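Local coordinates for protein AT-less polyketide synthase (Streptomyces platensis subsp. rosaceus, PDB 4TKT) that probably catalyses the decarboxylative condensation that extends the growing polyketide chain in isomigrastatin biosynthesis, as a ketosynthase of an AT-less assembly line, at residues A[110-113]-A[114-117]; A[101-104]-A[105-109]; A[396-399]-A[400-403]. One frame throughout, in Å; residues are numbered along the deposited sequence.

Overall arrangement
From the N terminus the chain meets contact 2 first, in the second half of helix 93-109, a helix packed against the large mixed sheet. The next residues turn out of that helix through a Schellman motif and start helix 113-121, where contact 1 lies. These two neighbours touch, Tyr111 N lying 2.9 Å from Leu106 O, and Leu116 packs on Leu106. Contact 3 comes much later, in the turn leading into edge strand 403-405, with its centre about 46 Å from that of contact 1, on the opposite side of the chain's centre. All three are local contacts within continuous chain that follow in series; none nests in or crosses another.

Contact 1 (A[110-113]-A[114-117]); sequences GYSR and GALR. With SO4 (sulfate ion), chain C.
Arg117 folds back over the first turn of its own helix toward Arg113. Its CB lies beside Arg113 O, and CG comes nearer still, 3.3 Å from that same oxygen. The chain bends about the CG-CD bond (chi3 -62°), laying the guanidinium with one face over Arg113 O and Gly114 CA. NE then donates to O4 of a sulfate ion at 3.2 Å and NH2 to its O2 at 2.9 Å, so two N-H groups grip the anion, which probably came from the crystallisation liquor. NH1 turns the other way, 3.5 Å from Arg113 CB, and is hydrogen-bonded to Leu173 O.

The turn beneath is started by Ser112 at the N-cap, whose OG accepts a weak capping bond from Ala115 N (3.3 Å) while Ser112 O accepts from Leu116 N at 2.9 Å. Leu116 CD1 sits over one face of the Tyr111 ring, 4.2 Å from its centroid, a CH-pi contact, and Tyr111 OH reaches on to Asp269. Helix 113-121 meets strand 129-136 through Leu116 and Arg117, and Arg113 touches Phe172 and Leu173 at the end of helix 163-173.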
# COMPACT_ATOMS: atom_id res chain seq x y z
N GLY A 110 -8.26 -5.56 -9.68
CA GLY A 110 -9.29 -5.85 -10.66
C GLY A 110 -10.32 -6.81 -10.12
O GLY A 110 -10.81 -7.68 -10.83
N TYR A 111 -10.65 -6.65 -8.84
CA TYR A 111 -11.64 -7.50 -8.20
C TYR A 111 -12.72 -6.69 -7.50
O TYR A 111 -12.42 -5.74 -6.77
CB TYR A 111 -10.98 -8.43 -7.19
CG TYR A 111 -10.41 -9.69 -7.79
CD1 TYR A 111 -11.22 -10.79 -8.05
CD2 TYR A 111 -9.06 -9.79 -8.08
CE1 TYR A 111 -10.70 -11.94 -8.59
CE2 TYR A 111 -8.53 -10.94 -8.63
CZ TYR A 111 -9.36 -12.01 -8.88
OH TYR A 111 -8.83 -13.16 -9.42
N SER A 112 -13.97 -7.07 -7.71
CA SER A 112 -15.05 -6.59 -6.87
C SER A 112 -15.08 -7.47 -5.62
O SER A 112 -14.45 -8.52 -5.60
CB SER A 112 -16.39 -6.63 -7.60
OG SER A 112 -16.75 -7.96 -7.93
N ARG A 113 -15.81 -7.03 -4.60
CA ARG A 113 -15.95 -7.80 -3.37
C ARG A 113 -16.46 -9.21 -3.65
O ARG A 113 -15.85 -10.19 -3.22
CB ARG A 113 -16.90 -7.09 -2.41
CG ARG A 113 -16.21 -6.23 -1.37
CD ARG A 113 -16.77 -4.82 -1.37
NE ARG A 113 -18.22 -4.82 -1.36
CZ ARG A 113 -18.96 -3.76 -1.67
NH1 ARG A 113 -18.37 -2.62 -2.02
NH2 ARG A 113 -20.29 -3.84 -1.64
N GLY A 114 -17.56 -9.31 -4.39
CA GLY A 114 -18.17 -10.59 -4.70
C GLY A 114 -17.27 -11.50 -5.50
O GLY A 114 -17.17 -12.70 -5.23
N ALA A 115 -16.60 -10.93 -6.50
CA ALA A 115 -15.72 -11.70 -7.36
C ALA A 115 -14.53 -12.24 -6.57
O ALA A 115 -14.13 -13.39 -6.74
CB ALA A 115 -15.24 -10.85 -8.53
N LEU A 116 -13.98 -11.40 -5.70
CA LEU A 116 -12.83 -11.79 -4.90
C LEU A 116 -13.18 -12.95 -3.97
O LEU A 116 -12.40 -13.90 -3.84
CB LEU A 116 -12.31 -10.60 -4.08
CG LEU A 116 -11.03 -10.86 -3.29
CD1 LEU A 116 -9.92 -11.37 -4.20
CD2 LEU A 116 -10.58 -9.60 -2.56
N ARG A 117 -14.35 -12.88 -3.33
CA ARG A 117 -14.79 -13.96 -2.46
C ARG A 117 -14.96 -15.27 -3.23
O ARG A 117 -14.53 -16.33 -2.77
CB ARG A 117 -16.10 -13.59 -1.76
CG ARG A 117 -15.98 -12.43 -0.80
CD ARG A 117 -17.24 -12.25 0.02
NE ARG A 117 -18.40 -11.93 -0.81
CZ ARG A 117 -18.85 -10.70 -1.03
NH1 ARG A 117 -18.25 -9.66 -0.47
NH2 ARG A 117 -19.91 -10.51 -1.80
S SO4 C . -21.06 -14.31 -2.12
O1 SO4 C . -22.21 -15.22 -2.13
O2 SO4 C . -21.55 -12.93 -2.06
O3 SO4 C . -20.28 -14.50 -3.35
O4 SO4 C . -20.22 -14.59 -0.96

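Contact 2 (A[101-104]-A[105-109]); sequences CAHT and TLEDA
Thr105 OG1 donates to Cys101 O, one turn back along helix 93-109, at 2.7 Å. The hydroxyl stands beside its own backbone N and anti to the carbonyl carbon (chi1 -51°), which aims it down the helix at that oxygen. Cys101 O also receives the regular helical bond from Thr105 N at 3.0 Å and a third donor, Thr104 OG1, at 2.6 Å. Three donors thus crowd one carbonyl oxygen: both Thr105 donors are tilted from its plane, whereas Thr104 OG1 stands above the plane and off the lone pairs. Thr104 OG1 meets Gln100 O as well, so its single proton is probably shared between two carbonyls. Farther along, the main chain pairs regularly, with Leu106 N on Ala102 O, Glu107 N on His103 O (3.0 Å) and Asp108 N on Thr104 O.

On another flank Glu107 CG rides over one face of the His103 ring, 4.2 Å from its centroid, in a CH-pi contact, with the carboxylate plane turned 48° from the ring. Glu107 OE1 accepts from Tyr605 N, and Asp108 OD2 from Met14 N; Phe80 meets the His103 ring edge-to-face. Returning its hydroxyl to the preceding turn satisfies the buried Thr105 within the helix, a common arrangement for threonine in helices. Thr105 rests on Ala15, Leu209 and Ala255 of three strands, while helix 93-109 lies on the long connection from strand 9-17 to strand 129-136 and packs on the mixed sheet, as in the layered thiolase fold to which ketosynthases belong.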
# COMPACT_ATOMS: atom_id res chain seq x y z
N CYS A 101 -7.92 2.38 1.75
CA CYS A 101 -6.78 1.66 1.22
C CYS A 101 -7.16 0.25 0.77
O CYS A 101 -6.73 -0.22 -0.29
CB CYS A 101 -5.67 1.59 2.26
SG CYS A 101 -4.20 0.69 1.73
N ALA A 102 -7.97 -0.42 1.58
CA ALA A 102 -8.43 -1.77 1.27
C ALA A 102 -9.21 -1.81 -0.04
O ALA A 102 -8.99 -2.69 -0.88
CB ALA A 102 -9.29 -2.31 2.40
N HIS A 103 -10.12 -0.86 -0.22
CA HIS A 103 -10.93 -0.82 -1.42
C HIS A 103 -10.07 -0.55 -2.65
O HIS A 103 -10.21 -1.23 -3.67
CB HIS A 103 -12.02 0.25 -1.31
CG HIS A 103 -12.93 0.30 -2.49
ND1 HIS A 103 -13.87 -0.68 -2.75
CD2 HIS A 103 -13.04 1.19 -3.51
CE1 HIS A 103 -14.52 -0.38 -3.86
NE2 HIS A 103 -14.03 0.74 -4.34
N THR A 104 -9.19 0.45 -2.55
CA THR A 104 -8.32 0.80 -3.66
C THR A 104 -7.45 -0.39 -4.08
O THR A 104 -7.12 -0.54 -5.25
CB THR A 104 -7.41 1.99 -3.31
OG1 THR A 104 -6.74 1.74 -2.07
CG2 THR A 104 -8.23 3.26 -3.17
N THR A 105 -7.09 -1.23 -3.12
CA THR A 105 -6.25 -2.40 -3.41
C THR A 105 -7.03 -3.43 -4.22
O THR A 105 -6.48 -4.05 -5.13
CB THR A 105 -5.72 -3.07 -2.12
OG1 THR A 105 -5.11 -2.08 -1.28
CG2 THR A 105 -4.70 -4.14 -2.47
N LEU A 106 -8.30 -3.61 -3.89
CA LEU A 106 -9.15 -4.52 -4.65
C LEU A 106 -9.34 -4.01 -6.07
O LEU A 106 -9.33 -4.79 -7.03
CB LEU A 106 -10.50 -4.71 -3.97
CG LEU A 106 -10.62 -5.92 -3.03
CD1 LEU A 106 -9.72 -5.78 -1.81
CD2 LEU A 106 -12.07 -6.11 -2.61
N GLU A 107 -9.50 -2.70 -6.21
CA GLU A 107 -9.70 -2.11 -7.53
C GLU A 107 -8.44 -2.21 -8.37
O GLU A 107 -8.51 -2.41 -9.58
CB GLU A 107 -10.15 -0.66 -7.40
CG GLU A 107 -11.58 -0.51 -6.89
CD GLU A 107 -12.07 0.92 -6.91
OE1 GLU A 107 -11.30 1.82 -6.50
OE2 GLU A 107 -13.22 1.16 -7.33
N ASP A 108 -7.28 -2.08 -7.73
CA ASP A 108 -6.01 -2.23 -8.42
C ASP A 108 -5.83 -3.68 -8.87
O ASP A 108 -5.26 -3.95 -9.93
CB ASP A 108 -4.83 -1.82 -7.53
CG ASP A 108 -3.51 -1.77 -8.29
OD1 ASP A 108 -3.45 -1.10 -9.34
OD2 ASP A 108 -2.54 -2.41 -7.84
N ALA A 109 -6.34 -4.61 -8.07
CA ALA A 109 -6.26 -6.03 -8.38
C ALA A 109 -7.26 -6.41 -9.47
O ALA A 109 -7.13 -7.46 -10.10
CB ALA A 109 -6.48 -6.86 -7.13

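Contact 3 (A[396-399]-A[400-403]); sequences IDFA and DSPF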
# COMPACT_ATOMS: atom_id res chain seq x y z
N ILE A 396 30.79 2.75 8.77
CA ILE A 396 30.39 1.74 7.80
C ILE A 396 31.36 1.62 6.64
O ILE A 396 31.72 2.61 6.00
CB ILE A 396 28.98 2.03 7.24
CG1 ILE A 396 27.96 2.12 8.38
CG2 ILE A 396 28.57 0.97 6.23
CD1 ILE A 396 26.55 2.34 7.90
N ASP A 397 31.80 0.39 6.36
CA ASP A 397 32.70 0.12 5.25
C ASP A 397 31.96 -0.64 4.15
O ASP A 397 31.89 -1.86 4.16
CB ASP A 397 33.91 -0.68 5.72
CG ASP A 397 34.96 -0.86 4.64
OD1 ASP A 397 34.92 -0.11 3.64
OD2 ASP A 397 35.82 -1.75 4.79
N PHE A 398 31.40 0.11 3.20
CA PHE A 398 30.65 -0.49 2.10
C PHE A 398 31.56 -1.14 1.07
O PHE A 398 31.14 -2.04 0.34
CB PHE A 398 29.76 0.56 1.43
CG PHE A 398 28.40 0.68 2.06
CD1 PHE A 398 27.69 -0.44 2.45
CD2 PHE A 398 27.84 1.93 2.28
CE1 PHE A 398 26.45 -0.33 3.03
CE2 PHE A 398 26.59 2.05 2.86
CZ PHE A 398 25.89 0.91 3.24
N ALA A 399 32.81 -0.69 1.02
CA ALA A 399 33.79 -1.25 0.11
C ALA A 399 34.02 -2.73 0.40
O ALA A 399 34.12 -3.54 -0.51
CB ALA A 399 35.10 -0.48 0.20
N ASP A 400 34.12 -3.06 1.69
CA ASP A 400 34.26 -4.45 2.10
C ASP A 400 32.90 -5.00 2.53
O ASP A 400 32.71 -5.40 3.68
CB ASP A 400 35.27 -4.58 3.24
CG ASP A 400 35.64 -6.02 3.54
OD1 ASP A 400 35.52 -6.87 2.63
OD2 ASP A 400 36.06 -6.31 4.68
N SER A 401 31.96 -5.01 1.59
CA SER A 401 30.61 -5.46 1.86
C SER A 401 29.99 -5.97 0.56
O SER A 401 30.51 -5.70 -0.52
CB SER A 401 29.77 -4.33 2.45
OG SER A 401 29.39 -3.40 1.44
N PRO A 402 28.87 -6.70 0.65
CA PRO A 402 28.18 -7.12 -0.58
C PRO A 402 27.54 -5.95 -1.31
O PRO A 402 27.10 -6.12 -2.45
CB PRO A 402 27.11 -8.09 -0.07
CG PRO A 402 27.55 -8.50 1.29
CD PRO A 402 28.27 -7.32 1.85
N PHE A 403 27.49 -4.78 -0.68
CA PHE A 403 26.62 -3.71 -1.14
C PHE A 403 27.31 -2.54 -1.83
O PHE A 403 28.52 -2.34 -1.71
CB PHE A 403 25.81 -3.16 0.04
CG PHE A 403 25.12 -4.22 0.83
CD1 PHE A 403 24.04 -4.91 0.29
CD2 PHE A 403 25.53 -4.53 2.12
CE1 PHE A 403 23.39 -5.89 1.02
CE2 PHE A 403 24.89 -5.51 2.85
CZ PHE A 403 23.82 -6.19 2.30
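Ser401 OG lies at the edge of the Phe398 ring and in its plane, 3.6 Å from CD1, while one face of that ring is covered over its centre by Ile396 CG2. The Phe403 ring has Pro402 CB above one face, and it meets Phe340 with the two ring planes nearly perpendicular. Between the phenylalanines the touch is made by Phe403 CB, 4.1 Å from Phe398 CD1.

The serine ties this turn together. With OG held between its backbone N and carbonyl carbon (chi1 77°), the hydroxyl donates to Phe398 O in a very short bond of 2.5 Å and accepts from Phe403 N at 3.2 Å, and this second bond makes an ST turn; one oxygen thereby links the chain before it to the chain after. If an alanine stood here, Phe398 O would lose this donor and Phe403 N this acceptor, and the turn would probably be freer to open. At the exposed end, Asp397 OD2 rests 3.3 Å from Asp400 CB. Asp397 OD2 and Asp400 OD2 come within 4.6 Å, an unfavourable pairing that Arg347, in contact with Asp400, may ease.

Arg347 also donates to Ala399 O, fixing the turn to the chain ahead of strand 350-353. Phe398 and Phe403 lean on Ile333 and Leu336 of helix 328-340, and Phe403 also packs on Cys350 and Ile352 as the chain enters edge strand 403-405 beside strand 350-353.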